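Local coordinates for protein UTP-glucose-1-phosphate uridylyltransferase 2 (Trypanosoma brucei, PDB 3GUE) that probably catalyses the reversible formation of UDP-glucose and diphosphate from UTP and alpha-D-glucose 1-phosphate, at residues Thr377-Tyr389 / Pro407-Ile420. Sequence-based numbering, arbitrary orientation.
Sequences TCSDLLALRSDAY and PPAIDLDGEHYKMI
Helix 378-385 packs on strand 409-412, an edge strand of the parallel C-terminal sheet of this UDP-glucose pyrophosphorylase, consistent with a junction between that sheet and the GT-A-like catalytic domain. The segment axes run 131° apart and approach to 8.1 Å. I410 and L412 present their side chains to the helix, while D411 between them turns away to a salt bridge with R443. I410 lies over one face of the helix, on S379, L382 and A383. Its torsion, with CG2 opposite the backbone N and CG1 beside it (chi1 -52°), sends CD1 to A383 CB at 3.6 Å and CG2 to L382 CD2 at 3.7 Å, with S379 beneath both. L382 CD2 also touches L412 CD1, and F423 of helix 420-427 closes on C378, L381 and L382. At the start of the helix, T377 and D380 form a capping box, with D380 N bonded to T377 OG1. S379 packs by its carbon, CB lying 3.4 Å from I410 O, whereas its hydroxyl is turned between backbone N and carbonyl carbon (chi1 43°) to pair with T377 OG1 and a water. That water donates to I410 O and accepts from L412 N, tying the helix to the strand backbone. A second water accepts from C378 N and donates to K418 O; K418 NZ is hydrogen-bonded to G89 O. C378 CB lies 3.3 Å from Y417 O, its SG packs on I420 CB, and I420 CD1 touches L381 CD2 at 4.0 Å. At the other end, A388 CB rests near P408 CG, and Y389 sets OH 3.6 Å from P407 CG.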
ATOM      1  N   THR A 377       3.817  -0.200   8.644  1.00 24.55           N
ATOM      2  CA  THR A 377       4.484  -0.776   9.811  1.00 24.84           C
ATOM      3  C   THR A 377       3.698  -0.539  11.112  1.00 24.81           C
ATOM      4  O   THR A 377       2.712   0.213  11.140  1.00 24.86           O
ATOM      5  CB  THR A 377       5.893  -0.167  10.022  1.00 24.59           C
ATOM      6  OG1 THR A 377       5.749   1.214  10.360  1.00 25.51           O
ATOM      7  CG2 THR A 377       6.774  -0.327   8.786  1.00 23.22           C
ATOM      8  N   CYS A 378       4.163  -1.180  12.181  1.00 24.65           N
ATOM      9  CA  CYS A 378       3.570  -1.031  13.504  1.00 25.35           C
ATOM     10  C   CYS A 378       3.854   0.375  14.051  1.00 25.63           C
ATOM     11  O   CYS A 378       3.025   0.904  14.777  1.00 25.28           O
ATOM     12  CB  CYS A 378       4.067  -2.119  14.468  1.00 25.89           C
ATOM     13  SG  CYS A 378       3.381  -3.779  14.256  1.00 24.53           S
ATOM     14  N   SER A 379       5.000   0.972  13.671  1.00 26.69           N
ATOM     15  CA  SER A 379       5.286   2.398  13.925  1.00 27.28           C
ATOM     16  C   SER A 379       4.275   3.374  13.340  1.00 26.56           C
ATOM     17  O   SER A 379       3.897   4.336  14.010  1.00 26.86           O
ATOM     18  CB  SER A 379       6.730   2.831  13.563  1.00 28.54           C
ATOM     19  OG  SER A 379       7.208   2.308  12.328  1.00 31.14           O
ATOM     20  N   ASP A 380       3.835   3.093  12.117  1.00 26.56           N
ATOM     21  CA  ASP A 380       2.769   3.826  11.442  1.00 25.90           C
ATOM     22  C   ASP A 380       1.448   3.643  12.149  1.00 25.70           C
ATOM     23  O   ASP A 380       0.661   4.614  12.303  1.00 25.64           O
ATOM     24  CB  ASP A 380       2.598   3.334  10.001  1.00 25.70           C
ATOM     25  CG  ASP A 380       3.746   3.712   9.064  1.00 25.95           C
ATOM     26  OD1 ASP A 380       4.403   4.738   9.239  1.00 26.42           O
ATOM     27  OD2 ASP A 380       3.982   2.951   8.098  1.00 28.15           O
ATOM     28  N   LEU A 381       1.205   2.396  12.558  1.00 25.05           N
ATOM     29  CA  LEU A 381      -0.023   1.991  13.269  1.00 25.02           C
ATOM     30  C   LEU A 381      -0.173   2.696  14.595  1.00 24.66           C
ATOM     31  O   LEU A 381      -1.277   3.104  14.948  1.00 23.19           O
ATOM     32  CB  LEU A 381      -0.049   0.490  13.504  1.00 24.11           C
ATOM     33  CG  LEU A 381      -1.313  -0.039  14.194  1.00 24.44           C
ATOM     34  CD1 LEU A 381      -2.539   0.262  13.311  1.00 24.97           C
ATOM     35  CD2 LEU A 381      -1.128  -1.550  14.468  1.00 22.60           C
ATOM     36  N   LEU A 382       0.936   2.769  15.343  1.00 24.63           N
ATOM     37  CA  LEU A 382       1.025   3.568  16.552  1.00 25.38           C
ATOM     38  C   LEU A 382       0.584   5.018  16.323  1.00 26.58           C
ATOM     39  O   LEU A 382      -0.186   5.574  17.147  1.00 27.37           O
ATOM     40  CB  LEU A 382       2.464   3.545  17.118  1.00 24.82           C
ATOM     41  CG  LEU A 382       2.847   4.495  18.267  1.00 23.30           C
ATOM     42  CD1 LEU A 382       1.901   4.306  19.462  1.00 25.46           C
ATOM     43  CD2 LEU A 382       4.321   4.261  18.695  1.00 23.88           C
ATOM     44  N   ALA A 383       1.079   5.626  15.234  1.00 26.39           N
ATOM     45  CA  ALA A 383       0.775   7.038  14.948  1.00 27.16           C
ATOM     46  C   ALA A 383      -0.712   7.189  14.606  1.00 27.23           C
ATOM     47  O   ALA A 383      -1.372   8.100  15.119  1.00 26.42           O
ATOM     48  CB  ALA A 383       1.655   7.614  13.818  1.00 27.44           C
ATOM     49  N   LEU A 384      -1.239   6.238  13.830  1.00 26.61           N
ATOM     50  CA  LEU A 384      -2.640   6.289  13.423  1.00 27.43           C
ATOM     51  C   LEU A 384      -3.601   6.148  14.595  1.00 28.09           C
ATOM     52  O   LEU A 384      -4.610   6.897  14.697  1.00 27.84           O
ATOM     53  CB  LEU A 384      -2.950   5.222  12.380  1.00 26.71           C
ATOM     54  CG  LEU A 384      -4.242   5.466  11.582  1.00 26.46           C
ATOM     55  CD1 LEU A 384      -4.171   6.782  10.795  1.00 26.08           C
ATOM     56  CD2 LEU A 384      -4.451   4.337  10.627  1.00 24.10           C
ATOM     57  N   ARG A 385      -3.261   5.219  15.489  1.00 28.00           N
ATOM     58  CA  ARG A 385      -4.086   4.888  16.645  1.00 28.36           C
ATOM     59  C   ARG A 385      -4.048   6.036  17.647  1.00 28.12           C
ATOM     60  O   ARG A 385      -5.010   6.251  18.377  1.00 28.43           O
ATOM     61  CB  ARG A 385      -3.627   3.581  17.287  1.00 28.34           C
ATOM     62  CG  ARG A 385      -4.117   2.337  16.571  1.00 29.35           C
ATOM     63  CD  ARG A 385      -3.728   1.060  17.291  1.00 29.52           C
ATOM     64  NE  ARG A 385      -4.315  -0.085  16.612  1.00 26.90           N
ATOM     65  CZ  ARG A 385      -4.140  -1.353  16.969  1.00 27.51           C
ATOM     66  NH1 ARG A 385      -3.373  -1.660  18.012  1.00 27.92           N
ATOM     67  NH2 ARG A 385      -4.742  -2.309  16.271  1.00 26.69           N
ATOM     68  N   SER A 386      -2.951   6.803  17.632  1.00 27.35           N
ATOM     69  CA  SER A 386      -2.803   7.953  18.519  1.00 26.57           C
ATOM     70  C   SER A 386      -3.560   9.213  18.042  1.00 25.97           C
ATOM     71  O   SER A 386      -3.950   9.323  16.877  1.00 25.39           O
ATOM     72  CB  SER A 386      -1.325   8.309  18.659  1.00 25.97           C
ATOM     73  OG  SER A 386      -0.963   9.116  17.565  1.00 24.41           O
ATOM     74  N   ASP A 387      -3.656  10.184  18.956  1.00 26.21           N
ATOM     75  CA  ASP A 387      -4.339  11.472  18.743  1.00 26.50           C
ATOM     76  C   ASP A 387      -3.598  12.376  17.703  1.00 27.13           C
ATOM     77  O   ASP A 387      -4.017  13.506  17.417  1.00 27.67           O
ATOM     78  CB  ASP A 387      -4.564  12.200  20.098  1.00 25.27           C
ATOM     79  CG  ASP A 387      -3.258  12.644  20.783  1.00 24.31           C
ATOM     80  OD1 ASP A 387      -2.204  12.401  20.229  1.00 20.92           O
ATOM     81  OD2 ASP A 387      -3.279  13.282  21.873  1.00 21.73           O
ATOM     82  N   ALA A 388      -2.497  11.876  17.161  1.00 26.26           N
ATOM     83  CA  ALA A 388      -1.842  12.536  16.031  1.00 27.44           C
ATOM     84  C   ALA A 388      -2.747  12.544  14.801  1.00 26.74           C
ATOM     85  O   ALA A 388      -2.617  13.421  13.940  1.00 26.79           O
ATOM     86  CB  ALA A 388      -0.506  11.846  15.696  1.00 26.83           C
ATOM     87  N   TYR A 389      -3.626  11.545  14.718  1.00 25.63           N
ATOM     88  CA  TYR A 389      -4.558  11.407  13.600  1.00 26.14           C
ATOM     89  C   TYR A 389      -5.974  11.550  14.092  1.00 25.63           C
ATOM     90  O   TYR A 389      -6.272  11.145  15.190  1.00 24.81           O
ATOM     91  CB  TYR A 389      -4.340  10.091  12.846  1.00 25.14           C
ATOM     92  CG  TYR A 389      -3.131  10.155  11.925  1.00 26.93           C
ATOM     93  CD1 TYR A 389      -3.266  10.512  10.576  1.00 26.11           C
ATOM     94  CD2 TYR A 389      -1.845   9.881  12.405  1.00 25.97           C
ATOM     95  CE1 TYR A 389      -2.149  10.595   9.735  1.00 25.87           C
ATOM     96  CE2 TYR A 389      -0.730   9.961  11.564  1.00 24.13           C
ATOM     97  CZ  TYR A 389      -0.881  10.310  10.244  1.00 26.46           C
ATOM     98  OH  TYR A 389       0.243  10.372   9.404  1.00 26.59           O
ATOM     99  N   PRO A 407       4.112  14.046   9.872  1.00 28.10           N
ATOM    100  CA  PRO A 407       3.773  13.078  10.909  1.00 28.26           C
ATOM    101  C   PRO A 407       4.926  12.948  11.910  1.00 28.56           C
ATOM    102  O   PRO A 407       6.088  13.210  11.544  1.00 28.89           O
ATOM    103  CB  PRO A 407       3.606  11.766  10.132  1.00 28.63           C
ATOM    104  CG  PRO A 407       3.317  12.205   8.698  1.00 27.62           C
ATOM    105  CD  PRO A 407       4.171  13.421   8.534  1.00 27.23           C
ATOM    106  N   PRO A 408       4.615  12.546  13.164  1.00 29.09           N
ATOM    107  CA  PRO A 408       5.701  12.244  14.105  1.00 29.10           C
ATOM    108  C   PRO A 408       6.618  11.215  13.441  1.00 28.83           C
ATOM    109  O   PRO A 408       6.113  10.296  12.775  1.00 28.93           O
ATOM    110  CB  PRO A 408       4.981  11.553  15.265  1.00 29.19           C
ATOM    111  CG  PRO A 408       3.576  11.979  15.186  1.00 30.08           C
ATOM    112  CD  PRO A 408       3.281  12.298  13.747  1.00 28.85           C
ATOM    113  N   ALA A 409       7.933  11.365  13.588  1.00 28.94           N
ATOM    114  CA  ALA A 409       8.847  10.370  13.031  1.00 28.58           C
ATOM    115  C   ALA A 409       9.111   9.279  14.089  1.00 28.20           C
ATOM    116  O   ALA A 409       9.907   9.467  15.020  1.00 27.79           O
ATOM    117  CB  ALA A 409      10.140  11.022  12.556  1.00 28.08           C
ATOM    118  N   ILE A 410       8.440   8.147  13.941  1.00 28.30           N
ATOM    119  CA  ILE A 410       8.466   7.065  14.960  1.00 28.67           C
ATOM    120  C   ILE A 410       9.411   5.911  14.546  1.00 29.24           C
ATOM    121  O   ILE A 410       9.168   5.220  13.535  1.00 28.06           O
ATOM    122  CB  ILE A 410       7.031   6.557  15.278  1.00 28.55           C
ATOM    123  CG1 ILE A 410       6.097   7.733  15.621  1.00 27.62           C
ATOM    124  CG2 ILE A 410       7.043   5.487  16.436  1.00 28.16           C
ATOM    125  CD1 ILE A 410       4.606   7.361  15.784  1.00 30.86           C
ATOM    126  N   ASP A 411      10.481   5.727  15.331  1.00 28.85           N
ATOM    127  CA  ASP A 411      11.434   4.622  15.146  1.00 29.12           C
ATOM    128  C   ASP A 411      11.294   3.634  16.311  1.00 28.90           C
ATOM    129  O   ASP A 411      11.707   3.896  17.470  1.00 28.35           O
ATOM    130  CB  ASP A 411      12.874   5.142  15.007  1.00 28.97           C
ATOM    131  CG  ASP A 411      13.926   4.027  14.913  1.00 30.00           C
ATOM    132  OD1 ASP A 411      13.616   2.821  14.914  1.00 30.28           O
ATOM    133  OD2 ASP A 411      15.113   4.367  14.850  1.00 30.84           O
ATOM    134  N   LEU A 412      10.673   2.505  15.993  1.00 28.03           N
ATOM    135  CA  LEU A 412      10.449   1.455  16.984  1.00 27.69           C
ATOM    136  C   LEU A 412      11.464   0.315  16.722  1.00 27.35           C
ATOM    137  O   LEU A 412      11.557  -0.188  15.599  1.00 25.59           O
ATOM    138  CB  LEU A 412       8.994   0.968  16.936  1.00 27.19           C
ATOM    139  CG  LEU A 412       7.814   1.897  17.346  1.00 28.16           C
ATOM    140  CD1 LEU A 412       6.462   1.190  17.314  1.00 30.29           C
ATOM    141  CD2 LEU A 412       8.029   2.539  18.727  1.00 28.31           C
ATOM    142  N   ASP A 413      12.229  -0.035  17.766  1.00 27.03           N
ATOM    143  CA  ASP A 413      13.214  -1.113  17.777  1.00 26.49           C
ATOM    144  C   ASP A 413      12.724  -2.325  16.960  1.00 26.96           C
ATOM    145  O   ASP A 413      11.713  -2.970  17.313  1.00 26.18           O
ATOM    146  CB  ASP A 413      13.490  -1.515  19.246  1.00 26.42           C
ATOM    147  CG  ASP A 413      14.690  -2.403  19.409  1.00 26.09           C
ATOM    148  OD1 ASP A 413      14.996  -3.180  18.460  1.00 26.38           O
ATOM    149  OD2 ASP A 413      15.315  -2.362  20.509  1.00 21.38           O
ATOM    150  N   GLY A 414      13.422  -2.610  15.858  1.00 26.41           N
ATOM    151  CA  GLY A 414      13.076  -3.741  14.985  1.00 26.35           C
ATOM    152  C   GLY A 414      13.135  -5.128  15.598  1.00 26.37           C
ATOM    153  O   GLY A 414      12.526  -6.065  15.068  1.00 26.43           O
ATOM    154  N   GLU A 415      13.858  -5.263  16.713  1.00 25.90           N
ATOM    155  CA  GLU A 415      13.973  -6.537  17.448  1.00 26.58           C
ATOM    156  C   GLU A 415      12.769  -6.802  18.370  1.00 25.72           C
ATOM    157  O   GLU A 415      12.582  -7.912  18.864  1.00 24.73           O
ATOM    158  CB  GLU A 415      15.258  -6.545  18.284  1.00 26.17           C
ATOM    159  CG  GLU A 415      16.545  -6.340  17.494  1.00 27.98           C
ATOM    160  CD  GLU A 415      17.789  -6.365  18.372  1.00 28.88           C
ATOM    161  OE1 GLU A 415      17.654  -6.310  19.615  1.00 33.66           O
ATOM    162  OE2 GLU A 415      18.913  -6.454  17.826  1.00 31.06           O
ATOM    163  N   HIS A 416      11.961  -5.768  18.603  1.00 25.24           N
ATOM    164  CA  HIS A 416      10.871  -5.857  19.576  1.00 24.93           C
ATOM    165  C   HIS A 416       9.474  -5.490  19.066  1.00 25.36           C
ATOM    166  O   HIS A 416       8.470  -5.992  19.598  1.00 24.13           O
ATOM    167  CB  HIS A 416      11.185  -4.999  20.811  1.00 25.30           C
ATOM    168  CG  HIS A 416      12.397  -5.444  21.562  1.00 22.33           C
ATOM    169  ND1 HIS A 416      13.449  -4.600  21.842  1.00 25.39           N
ATOM    170  CD2 HIS A 416      12.736  -6.652  22.069  1.00 23.35           C
ATOM    171  CE1 HIS A 416      14.384  -5.270  22.500  1.00 23.72           C
ATOM    172  NE2 HIS A 416      13.973  -6.517  22.657  1.00 22.32           N
ATOM    173  N   TYR A 417       9.409  -4.613  18.073  1.00 25.10           N
ATOM    174  CA  TYR A 417       8.133  -3.931  17.752  1.00 25.60           C
ATOM    175  C   TYR A 417       7.653  -4.117  16.331  1.00 26.11           C
ATOM    176  O   TYR A 417       6.661  -3.506  15.909  1.00 26.76           O
ATOM    177  CB  TYR A 417       8.257  -2.435  18.071  1.00 25.15           C
ATOM    178  CG  TYR A 417       8.628  -2.223  19.521  1.00 25.63           C
ATOM    179  CD1 TYR A 417       7.764  -2.640  20.531  1.00 25.20           C
ATOM    180  CD2 TYR A 417       9.856  -1.677  19.880  1.00 24.87           C
ATOM    181  CE1 TYR A 417       8.092  -2.474  21.867  1.00 26.89           C
ATOM    182  CE2 TYR A 417      10.204  -1.527  21.215  1.00 25.72           C
ATOM    183  CZ  TYR A 417       9.317  -1.931  22.201  1.00 25.81           C
ATOM    184  OH  TYR A 417       9.637  -1.772  23.517  1.00 24.42           O
ATOM    185  N   LYS A 418       8.375  -4.944  15.588  1.00 26.84           N
ATOM    186  CA  LYS A 418       8.158  -5.046  14.160  1.00 26.49           C
ATOM    187  C   LYS A 418       6.940  -5.938  13.952  1.00 26.32           C
ATOM    188  O   LYS A 418       6.053  -5.612  13.148  1.00 26.99           O
ATOM    189  CB  LYS A 418       9.428  -5.543  13.462  1.00 27.23           C
ATOM    190  CG  LYS A 418       9.185  -6.200  12.105  1.00 28.08           C
ATOM    191  CD  LYS A 418      10.431  -6.218  11.242  1.00 28.62           C
ATOM    192  CE  LYS A 418      10.073  -6.669   9.840  1.00 30.34           C
ATOM    193  NZ  LYS A 418       8.854  -5.985   9.309  1.00 30.70           N
ATOM    194  N   MET A 419       6.886  -7.025  14.718  1.00 26.12           N
ATOM    195  CA  MET A 419       5.756  -7.941  14.710  1.00 26.48           C
ATOM    196  C   MET A 419       4.658  -7.411  15.617  1.00 26.37           C
ATOM    197  O   MET A 419       4.951  -6.815  16.665  1.00 25.70           O
ATOM    198  CB  MET A 419       6.192  -9.332  15.145  1.00 26.22           C
ATOM    199  CG  MET A 419       7.311  -9.991  14.290  1.00 26.68           C
ATOM    200  SD  MET A 419       6.848 -10.518  12.611  1.00 27.43           S
ATOM    201  CE  MET A 419       7.358  -9.062  11.692  1.00 25.62           C
ATOM    202  N   ILE A 420       3.395  -7.614  15.218  1.00 26.66           N
ATOM    203  CA  ILE A 420       2.282  -6.967  15.941  1.00 26.85           C
ATOM    204  C   ILE A 420       2.199  -7.437  17.391  1.00 27.57           C
ATOM    205  O   ILE A 420       1.804  -6.671  18.273  1.00 26.93           O
ATOM    206  CB  ILE A 420       0.878  -7.057  15.225  1.00 26.85           C
ATOM    207  CG1 ILE A 420      -0.185  -6.392  16.123  1.00 26.81           C
ATOM    208  CG2 ILE A 420       0.489  -8.474  14.968  1.00 27.07           C
ATOM    209  CD1 ILE A 420      -1.141  -5.455  15.455  1.00 27.15           C
TER
HETATM  210  O   HOH W   1       6.335  -3.345  11.691  1.00 22.81           O
HETATM  211  O   HOH W   2       9.831   2.024  13.312  1.00 29.85           O